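Local coordinates for protein cyclin homolog (Herpesvirus saimiri, PDB 2F2C) that is a viral D-type cyclin that may contribute to cellular transformation and rapid T-cell proliferation during latent herpesvirus infection of T cells, at residues N26-E31 with T153-P158; K107-K112 with D146-L151; P195-A200 with L228-N233. One frame throughout, in Å; residues are numbered along the deposited sequence.

Contact 1. Residues N26-E31 with T153-P158; sequences NLKLRE and TDFLIP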
loop_
_atom_site.group_PDB
_atom_site.type_symbol
_atom_site.label_atom_id
_atom_site.label_comp_id
_atom_site.label_asym_id
_atom_site.label_seq_id
_atom_site.Cartn_x
_atom_site.Cartn_y
_atom_site.Cartn_z
ATOM N N ASN A 26 -2.115 12.665 7.405
ATOM C CA ASN A 26 -2.867 11.413 7.409
ATOM C C ASN A 26 -2.185 10.329 8.229
ATOM O O ASN A 26 -2.842 9.437 8.751
ATOM C CB ASN A 26 -3.144 10.917 5.994
ATOM C CG ASN A 26 -4.038 11.856 5.211
ATOM O OD1 ASN A 26 -5.170 12.164 5.616
ATOM N ND2 ASN A 26 -3.540 12.314 4.071
ATOM N N LEU A 27 -0.863 10.411 8.337
ATOM C CA LEU A 27 -0.121 9.442 9.098
ATOM C C LEU A 27 -0.442 9.622 10.572
ATOM O O LEU A 27 -0.761 8.646 11.264
ATOM C CB LEU A 27 1.379 9.566 8.835
ATOM C CG LEU A 27 1.984 8.734 7.702
ATOM C CD1 LEU A 27 3.423 9.172 7.456
ATOM C CD2 LEU A 27 1.932 7.219 7.990
ATOM N N LYS A 28 -0.394 10.873 11.036
ATOM C CA LYS A 28 -0.834 11.218 12.390
ATOM C C LYS A 28 -2.273 10.776 12.638
ATOM O O LYS A 28 -2.598 10.296 13.723
ATOM C CB LYS A 28 -0.772 12.716 12.623
ATOM C CG LYS A 28 0.592 13.351 12.634
ATOM C CD LYS A 28 0.332 14.813 12.371
ATOM C CE LYS A 28 1.346 15.746 12.932
ATOM N NZ LYS A 28 0.617 16.969 13.451
ATOM N N LEU A 29 -3.143 10.956 11.653
ATOM C CA LEU A 29 -4.554 10.611 11.825
ATOM C C LEU A 29 -4.742 9.110 11.949
ATOM O O LEU A 29 -5.366 8.646 12.895
ATOM C CB LEU A 29 -5.379 11.138 10.656
ATOM C CG LEU A 29 -6.519 12.100 10.998
ATOM C CD1 LEU A 29 -6.989 12.849 9.755
ATOM C CD2 LEU A 29 -7.676 11.371 11.698
ATOM N N ARG A 30 -4.174 8.354 11.007
ATOM C CA ARG A 30 -4.278 6.888 11.001
ATOM C C ARG A 30 -3.512 6.271 12.178
ATOM O O ARG A 30 -3.840 5.173 12.657
ATOM C CB ARG A 30 -3.844 6.288 9.660
ATOM C CG ARG A 30 -4.650 6.791 8.429
ATOM C CD ARG A 30 -4.346 6.072 7.109
ATOM N NE ARG A 30 -2.948 5.667 7.062
ATOM C CZ ARG A 30 -1.980 6.328 6.457
ATOM N NH1 ARG A 30 -2.232 7.431 5.782
ATOM N NH2 ARG A 30 -0.748 5.870 6.516
ATOM N N GLU A 31 -2.511 6.990 12.669
ATOM C CA GLU A 31 -1.905 6.642 13.950
ATOM C C GLU A 31 -2.999 6.560 15.046
ATOM O O GLU A 31 -3.025 5.591 15.803
ATOM C CB GLU A 31 -0.817 7.659 14.294
ATOM C CG GLU A 31 0.044 7.356 15.505
ATOM C CD GLU A 31 1.118 8.429 15.726
ATOM O OE1 GLU A 31 2.154 8.165 16.388
ATOM O OE2 GLU A 31 0.937 9.560 15.218
ATOM N N THR A 153 8.362 3.611 11.073
ATOM C CA THR A 153 9.274 3.767 10.001
ATOM C C THR A 153 8.683 4.528 8.814
ATOM O O THR A 153 9.426 5.029 7.974
ATOM C CB THR A 153 9.831 2.385 9.670
ATOM O OG1 THR A 153 11.190 2.540 9.290
ATOM C CG2 THR A 153 9.168 1.783 8.499
ATOM N N ASP A 154 7.352 4.649 8.771
ATOM C CA ASP A 154 6.663 5.365 7.698
ATOM C C ASP A 154 6.839 6.877 7.847
ATOM O O ASP A 154 6.603 7.636 6.891
ATOM C CB ASP A 154 5.154 5.095 7.703
ATOM C CG ASP A 154 4.777 3.625 7.471
ATOM O OD1 ASP A 154 5.202 3.004 6.456
ATOM O OD2 ASP A 154 3.972 3.036 8.250
ATOM N N PHE A 155 7.207 7.326 9.046
ATOM C CA PHE A 155 7.321 8.751 9.309
ATOM C C PHE A 155 8.612 9.358 8.811
ATOM O O PHE A 155 8.613 10.539 8.487
ATOM C CB PHE A 155 7.183 9.061 10.789
ATOM C CG PHE A 155 5.775 9.219 11.246
ATOM C CD1 PHE A 155 5.059 8.125 11.730
ATOM C CD2 PHE A 155 5.168 10.459 11.225
ATOM C CE1 PHE A 155 3.763 8.276 12.162
ATOM C CE2 PHE A 155 3.866 10.607 11.658
ATOM C CZ PHE A 155 3.163 9.519 12.116
ATOM N N LEU A 156 9.698 8.577 8.755
ATOM C CA LEU A 156 11.048 9.088 8.404
ATOM C C LEU A 156 11.117 10.191 7.354
ATOM O O LEU A 156 11.636 11.277 7.614
ATOM C CB LEU A 156 11.967 7.952 7.986
ATOM C CG LEU A 156 12.432 7.085 9.155
ATOM C CD1 LEU A 156 12.884 5.755 8.609
ATOM C CD2 LEU A 156 13.538 7.759 9.958
ATOM N N ILE A 157 10.575 9.928 6.177
ATOM C CA ILE A 157 10.756 10.859 5.086
ATOM C C ILE A 157 9.874 12.098 5.217
ATOM O O ILE A 157 10.391 13.221 5.064
ATOM C CB ILE A 157 10.618 10.152 3.710
ATOM C CG1 ILE A 157 11.700 9.065 3.571
ATOM C CG2 ILE A 157 10.686 11.172 2.555
ATOM C CD1 ILE A 157 13.105 9.621 3.302
ATOM N N PRO A 158 8.562 11.933 5.453
ATOM C CA PRO A 158 7.701 13.078 5.763
ATOM C C PRO A 158 8.258 14.008 6.850
ATOM O O PRO A 158 8.126 15.236 6.735
ATOM C CB PRO A 158 6.404 12.418 6.217
ATOM C CG PRO A 158 6.343 11.202 5.419
ATOM C CD PRO A 158 7.771 10.690 5.344
#
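Leu27 on the N-terminal helix 21-31 packs against Phe155 and its neighbours at the entry to helix 156-162, where the N-terminal part of the cyclin meets its C-terminal half. Leu27 does most of the work. Leu27 CB lies 3.7 Å from Phe155 CZ at the far end of the ring, while CD1 extends over the ring centre, 4.3 Å above the plane, so that the leucine covers one face. The two methyls then part: Leu27 CD1 reaches Asp154 O at 3.6 Å and Pro158 CG at 4.1 Å, and Leu27 CD2 meets Asp154 CB at 3.9 Å. The leucine crosses both the aspartate and proline side chains at about a right angle. An N-terminal helix laid against the C-terminal half is a familiar feature of cyclin architecture; here Leu24, one turn back, also reaches Phe155 and Pro158. Glu31 carries its CG anti to the backbone N (chi1 -172°) and stays extended, which brings Glu31 OE2 to 3.8 Å from Phe155 CZ, with the carboxylate tilted 48° to the ring. Its other oxygen, OE1, is held by Ser194 OG, just before helix 195-208, and by Gly196 N in the first turn of that helix. Asp154 OD2 accepts from Leu151 N, and OD1 faces Arg109.

Contact 2. Residues K107-K112 with D146-L151; sequences KIRTVK and DTEAVL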
loop_
_atom_site.group_PDB
_atom_site.type_symbol
_atom_site.label_atom_id
_atom_site.label_comp_id
_atom_site.label_asym_id
_atom_site.label_seq_id
_atom_site.Cartn_x
_atom_site.Cartn_y
_atom_site.Cartn_z
ATOM N N LYS A 107 5.194 -10.838 3.633
ATOM C CA LYS A 107 4.234 -10.956 2.566
ATOM C C LYS A 107 3.596 -9.623 2.213
ATOM O O LYS A 107 3.097 -9.458 1.103
ATOM C CB LYS A 107 3.157 -11.976 2.921
ATOM C CG LYS A 107 3.520 -13.408 2.573
ATOM C CD LYS A 107 2.310 -14.307 2.753
ATOM C CE LYS A 107 2.671 -15.764 2.689
ATOM N NZ LYS A 107 1.456 -16.563 2.939
ATOM N N ILE A 108 3.603 -8.665 3.133
ATOM C CA ILE A 108 2.922 -7.381 2.852
ATOM C C ILE A 108 3.892 -6.249 2.505
ATOM O O ILE A 108 3.605 -5.480 1.593
ATOM C CB ILE A 108 1.987 -6.945 4.026
ATOM C CG1 ILE A 108 0.882 -7.974 4.233
ATOM C CG2 ILE A 108 1.398 -5.548 3.774
ATOM C CD1 ILE A 108 0.150 -7.804 5.545
ATOM N N ARG A 109 5.016 -6.141 3.224
ATOM C CA ARG A 109 5.887 -4.983 3.066
ATOM C C ARG A 109 7.185 -5.235 2.299
ATOM O O ARG A 109 8.109 -4.425 2.363
ATOM C CB ARG A 109 6.207 -4.366 4.431
ATOM C CG ARG A 109 5.072 -3.532 5.061
ATOM C CD ARG A 109 4.807 -2.170 4.397
ATOM N NE ARG A 109 3.823 -1.418 5.171
ATOM C CZ ARG A 109 4.044 -0.234 5.748
ATOM N NH1 ARG A 109 5.212 0.360 5.634
ATOM N NH2 ARG A 109 3.091 0.369 6.441
ATOM N N THR A 110 7.260 -6.341 1.565
ATOM C CA THR A 110 8.497 -6.709 0.871
ATOM C C THR A 110 8.234 -7.482 -0.434
ATOM O O THR A 110 7.194 -8.119 -0.608
ATOM C CB THR A 110 9.449 -7.482 1.838
ATOM O OG1 THR A 110 10.800 -7.015 1.691
ATOM C CG2 THR A 110 9.517 -8.969 1.495
ATOM N N VAL A 111 9.182 -7.411 -1.353
ATOM C CA VAL A 111 8.907 -7.816 -2.728
ATOM C C VAL A 111 9.086 -9.325 -2.881
ATOM O O VAL A 111 8.383 -9.969 -3.646
ATOM C CB VAL A 111 9.744 -6.986 -3.752
ATOM C CG1 VAL A 111 11.218 -7.078 -3.443
ATOM C CG2 VAL A 111 9.494 -7.440 -5.153
ATOM N N LYS A 112 10.007 -9.878 -2.111
ATOM C CA LYS A 112 10.307 -11.295 -2.152
ATOM C C LYS A 112 10.074 -11.821 -0.738
ATOM O O LYS A 112 10.962 -11.734 0.121
ATOM C CB LYS A 112 11.762 -11.494 -2.578
ATOM C CG LYS A 112 12.059 -12.778 -3.325
ATOM C CD LYS A 112 11.935 -14.019 -2.423
ATOM C CE LYS A 112 12.909 -15.120 -2.852
ATOM N NZ LYS A 112 12.794 -15.448 -4.331
ATOM N N ASP A 146 -7.179 -7.264 9.519
ATOM C CA ASP A 146 -6.718 -5.877 9.625
ATOM C C ASP A 146 -5.238 -5.885 10.049
ATOM O O ASP A 146 -4.914 -5.650 11.220
ATOM C CB ASP A 146 -7.628 -5.112 10.609
ATOM C CG ASP A 146 -7.285 -3.613 10.760
ATOM O OD1 ASP A 146 -6.322 -3.062 10.177
ATOM O OD2 ASP A 146 -7.977 -2.887 11.496
ATOM N N THR A 147 -4.357 -6.137 9.076
ATOM C CA THR A 147 -2.938 -6.428 9.333
ATOM C C THR A 147 -1.994 -5.234 9.255
ATOM O O THR A 147 -1.019 -5.154 9.998
ATOM C CB THR A 147 -2.439 -7.477 8.353
ATOM O OG1 THR A 147 -2.705 -7.023 7.022
ATOM C CG2 THR A 147 -3.253 -8.746 8.470
ATOM N N GLU A 148 -2.258 -4.340 8.313
ATOM C CA GLU A 148 -1.515 -3.091 8.138
ATOM C C GLU A 148 -1.604 -2.170 9.384
ATOM O O GLU A 148 -2.419 -2.417 10.296
ATOM C CB GLU A 148 -2.054 -2.396 6.883
ATOM C CG GLU A 148 -1.095 -1.478 6.157
ATOM C CD GLU A 148 0.288 -2.092 5.930
ATOM O OE1 GLU A 148 1.177 -1.965 6.830
ATOM O OE2 GLU A 148 0.489 -2.670 4.830
ATOM N N ALA A 149 -0.758 -1.132 9.421
ATOM C CA ALA A 149 -0.647 -0.185 10.561
ATOM C C ALA A 149 0.335 0.948 10.283
ATOM O O ALA A 149 1.242 0.804 9.478
ATOM C CB ALA A 149 -0.221 -0.908 11.840
ATOM N N VAL A 150 0.181 2.079 10.953
ATOM C CA VAL A 150 1.218 3.091 10.839
ATOM C C VAL A 150 2.498 2.595 11.557
ATOM O O VAL A 150 2.459 2.261 12.738
ATOM C CB VAL A 150 0.774 4.447 11.390
ATOM C CG1 VAL A 150 1.970 5.377 11.485
ATOM C CG2 VAL A 150 -0.270 5.055 10.501
ATOM N N LEU A 151 3.609 2.528 10.826
ATOM C CA LEU A 151 4.874 2.050 11.378
ATOM C C LEU A 151 5.776 3.215 11.687
ATOM O O LEU A 151 5.870 4.149 10.881
ATOM C CB LEU A 151 5.600 1.178 10.361
ATOM C CG LEU A 151 4.794 0.009 9.855
ATOM C CD1 LEU A 151 5.631 -0.797 8.877
ATOM C CD2 LEU A 151 4.411 -0.811 11.065
#
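Arg109 grips Glu148 side-on, with NE and NH2 both donating to the single oxygen OE1, at 3.2 Å from NE and 3.0 Å from NH2. The two nitrogens come to OE1 from the same face of the carboxylate, whose plane is turned 50° from the guanidinium, so this is not the flat two-oxygen pairing. The remaining nitrogen, NH1, forms a salt bridge with Asp154 OD1. The Leu151 side chain, running counter to that of Arg109, sets CD1 over one guanidinium face, 3.5 Å from Arg109 NH1. Beside the salt bridge, the Ile108 side chain slides past that of Glu148, and Ile108 CD1 packs on Thr147 CB at 3.8 Å. The glutamate is bent at chi2 (47°), which brings Glu148 OE1 to 3.3 Å from Ala149 N for a weak hydrogen bond. Farther out, Leu75 of helix 72-83 touches Glu148, and Arg82 NH2 holds the carbonyl of Thr147. Lys107 and Glu136 form a salt bridge next door, with Lys107 NZ also bonded to the backbone of another protein's chain, consistent with cyclin-kinase recognition. One buried arginine shared by two carboxylates would tend to balance their charge and probably keeps both ionised, tying the end of helix 94-109 to the linker before helix 156-162.

Contact 3. Residues P195-A200 with L228-N233; sequences PGLICA and LNFSTN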
loop_
_atom_site.group_PDB
_atom_site.type_symbol
_atom_site.label_atom_id
_atom_site.label_comp_id
_atom_site.label_asym_id
_atom_site.label_seq_id
_atom_site.Cartn_x
_atom_site.Cartn_y
_atom_site.Cartn_z
ATOM N N PRO A 195 4.083 5.840 17.051
ATOM C CA PRO A 195 5.040 5.624 15.970
ATOM C C PRO A 195 5.779 6.901 15.581
ATOM O O PRO A 195 6.992 6.870 15.377
ATOM C CB PRO A 195 4.187 5.099 14.819
ATOM C CG PRO A 195 2.853 4.794 15.394
ATOM C CD PRO A 195 2.782 5.201 16.802
ATOM N N GLY A 196 5.065 8.015 15.506
ATOM C CA GLY A 196 5.680 9.275 15.111
ATOM C C GLY A 196 6.754 9.686 16.093
ATOM O O GLY A 196 7.784 10.206 15.693
ATOM N N LEU A 197 6.521 9.461 17.384
ATOM C CA LEU A 197 7.537 9.774 18.382
ATOM C C LEU A 197 8.765 8.863 18.275
ATOM O O LEU A 197 9.898 9.361 18.220
ATOM C CB LEU A 197 6.958 9.760 19.799
ATOM C CG LEU A 197 6.216 11.038 20.197
ATOM C CD1 LEU A 197 5.539 10.868 21.553
ATOM C CD2 LEU A 197 7.142 12.264 20.167
ATOM N N ILE A 198 8.548 7.544 18.242
ATOM C CA ILE A 198 9.651 6.612 17.996
ATOM C C ILE A 198 10.522 7.115 16.836
ATOM O O ILE A 198 11.747 7.217 16.966
ATOM C CB ILE A 198 9.126 5.215 17.667
ATOM C CG1 ILE A 198 8.236 4.674 18.786
ATOM C CG2 ILE A 198 10.286 4.265 17.364
ATOM C CD1 ILE A 198 7.365 3.504 18.315
ATOM N N CYS A 199 9.873 7.455 15.718
ATOM C CA CYS A 199 10.556 7.947 14.527
ATOM C C CYS A 199 11.324 9.228 14.757
ATOM O O CYS A 199 12.497 9.274 14.470
ATOM C CB CYS A 199 9.582 8.190 13.391
ATOM S SG CYS A 199 10.502 8.647 11.901
ATOM N N ALA A 200 10.649 10.274 15.224
ATOM C CA ALA A 200 11.312 11.499 15.676
ATOM C C ALA A 200 12.606 11.204 16.440
ATOM O O ALA A 200 13.656 11.773 16.143
ATOM C CB ALA A 200 10.354 12.337 16.578
ATOM N N LEU A 228 4.845 17.363 15.238
ATOM C CA LEU A 228 4.156 16.229 15.826
ATOM C C LEU A 228 3.037 16.653 16.768
ATOM O O LEU A 228 2.026 15.949 16.868
ATOM C CB LEU A 228 5.150 15.291 16.518
ATOM C CG LEU A 228 6.177 14.702 15.544
ATOM C CD1 LEU A 228 7.344 14.133 16.261
ATOM C CD2 LEU A 228 5.545 13.649 14.673
ATOM N N ASN A 229 3.205 17.816 17.412
ATOM C CA ASN A 229 2.270 18.361 18.388
ATOM C C ASN A 229 2.428 17.675 19.741
ATOM O O ASN A 229 1.449 17.406 20.436
ATOM C CB ASN A 229 0.812 18.347 17.894
ATOM C CG ASN A 229 -0.093 19.358 18.645
ATOM O OD1 ASN A 229 0.380 20.171 19.438
ATOM N ND2 ASN A 229 -1.396 19.284 18.404
ATOM N N PHE A 230 3.665 17.414 20.141
ATOM C CA PHE A 230 3.928 17.002 21.514
ATOM C C PHE A 230 4.736 18.096 22.196
ATOM O O PHE A 230 5.124 19.041 21.529
ATOM C CB PHE A 230 4.678 15.682 21.524
ATOM C CG PHE A 230 3.809 14.507 21.262
ATOM C CD1 PHE A 230 2.923 14.040 22.260
ATOM C CD2 PHE A 230 3.855 13.863 20.025
ATOM C CE1 PHE A 230 2.112 12.925 22.023
ATOM C CE2 PHE A 230 3.041 12.762 19.748
ATOM C CZ PHE A 230 2.178 12.279 20.730
ATOM N N SER A 231 4.991 18.001 23.502
ATOM C CA SER A 231 5.835 19.019 24.140
ATOM C C SER A 231 7.320 18.780 23.890
ATOM O O SER A 231 7.751 17.637 23.818
ATOM C CB SER A 231 5.597 19.094 25.643
ATOM O OG SER A 231 6.587 18.360 26.333
ATOM N N THR A 232 8.102 19.853 23.789
ATOM C CA THR A 232 9.562 19.728 23.728
ATOM C C THR A 232 10.127 18.709 24.719
ATOM O O THR A 232 11.041 17.984 24.375
ATOM C CB THR A 232 10.282 21.082 23.879
ATOM O OG1 THR A 232 9.650 21.854 24.908
ATOM C CG2 THR A 232 10.122 21.921 22.630
ATOM N N ASN A 233 9.599 18.622 25.931
ATOM C CA ASN A 233 10.145 17.638 26.871
ATOM C C ASN A 233 9.894 16.205 26.446
ATOM O O ASN A 233 10.819 15.389 26.433
ATOM C CB ASN A 233 9.657 17.860 28.291
ATOM C CG ASN A 233 10.172 19.143 28.875
ATOM O OD1 ASN A 233 11.042 19.133 29.750
ATOM N ND2 ASN A 233 9.653 20.270 28.379
#
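The first turn of helix 195-208 lies against the short connection between helices 218-228 and 232-247, with the backbones nearest at Gly196 and Leu228, whose CA atoms are 7.2 Å apart. Leu228, at the end of its helix, directs its side chain toward helix 195-208. Leu228 CD1 reaches Ala200 CB at 3.5 Å and sits 4.0 Å from Gly196 O, with Leu197 CD2 a little farther from the same methyl at 4.3 Å. Gly196 brings only backbone to this meeting, and Ala200, one turn on along the same flank of the helix, adds a single methyl. The chain then breaks out of helical geometry at Asn229, which has a positive phi (78°), and swings Phe230 back toward helix 195-208. There the ring lies beneath Leu197 in a CH-pi contact: Leu197 CD1 stands 3.6 Å from the centroid of the Phe230 ring, only 12° off the normal. While CD1 sits over the ring centre, Leu197 CG and CD2 lie along the CD2-CE2 side, Leu197 CD2 at 3.7 Å from Phe230 CD2. The carbonyl oxygen of Phe230 is held by Ser225 OG. Ser231 follows as the N-cap of the next helix, its OG taking a weak bond from Asn233 N and another hydrogen bond from Thr234 N. No hydrogen bond joins the two segments; apolar side chains and the CH-pi contact carry it. Two consecutive helices, 218-228 and 232-247, are thus joined by a short connection that packs on the first turns of helix 195-208, as expected of the all-helical cyclin fold.

Overall arrangement
Contacts 1 and 2 lie deeper than contact 3, whose Phe230 reaches the surface. Contact 2 is nested within the loop that contact 1 closes, and the linker 146-155 serves both: the Asp154-Arg109 salt bridge joins them, while Val150 packs against Leu27 and Phe155. Contact 1 also adjoins contact 3, through Glu31 on Gly196 and Phe155 on Cys199. Their chemistry differs accordingly. Contact 2 is centred on a buried salt bridge, contact 1 is mainly apolar, with Glu31 OE1 and Asp154 bonded to residues outside it, and contact 3 rests on apolar side chains and a CH-pi contact. Another protein's chain approaches contacts 1 and 2, whereas none in the assembly touches contact 3.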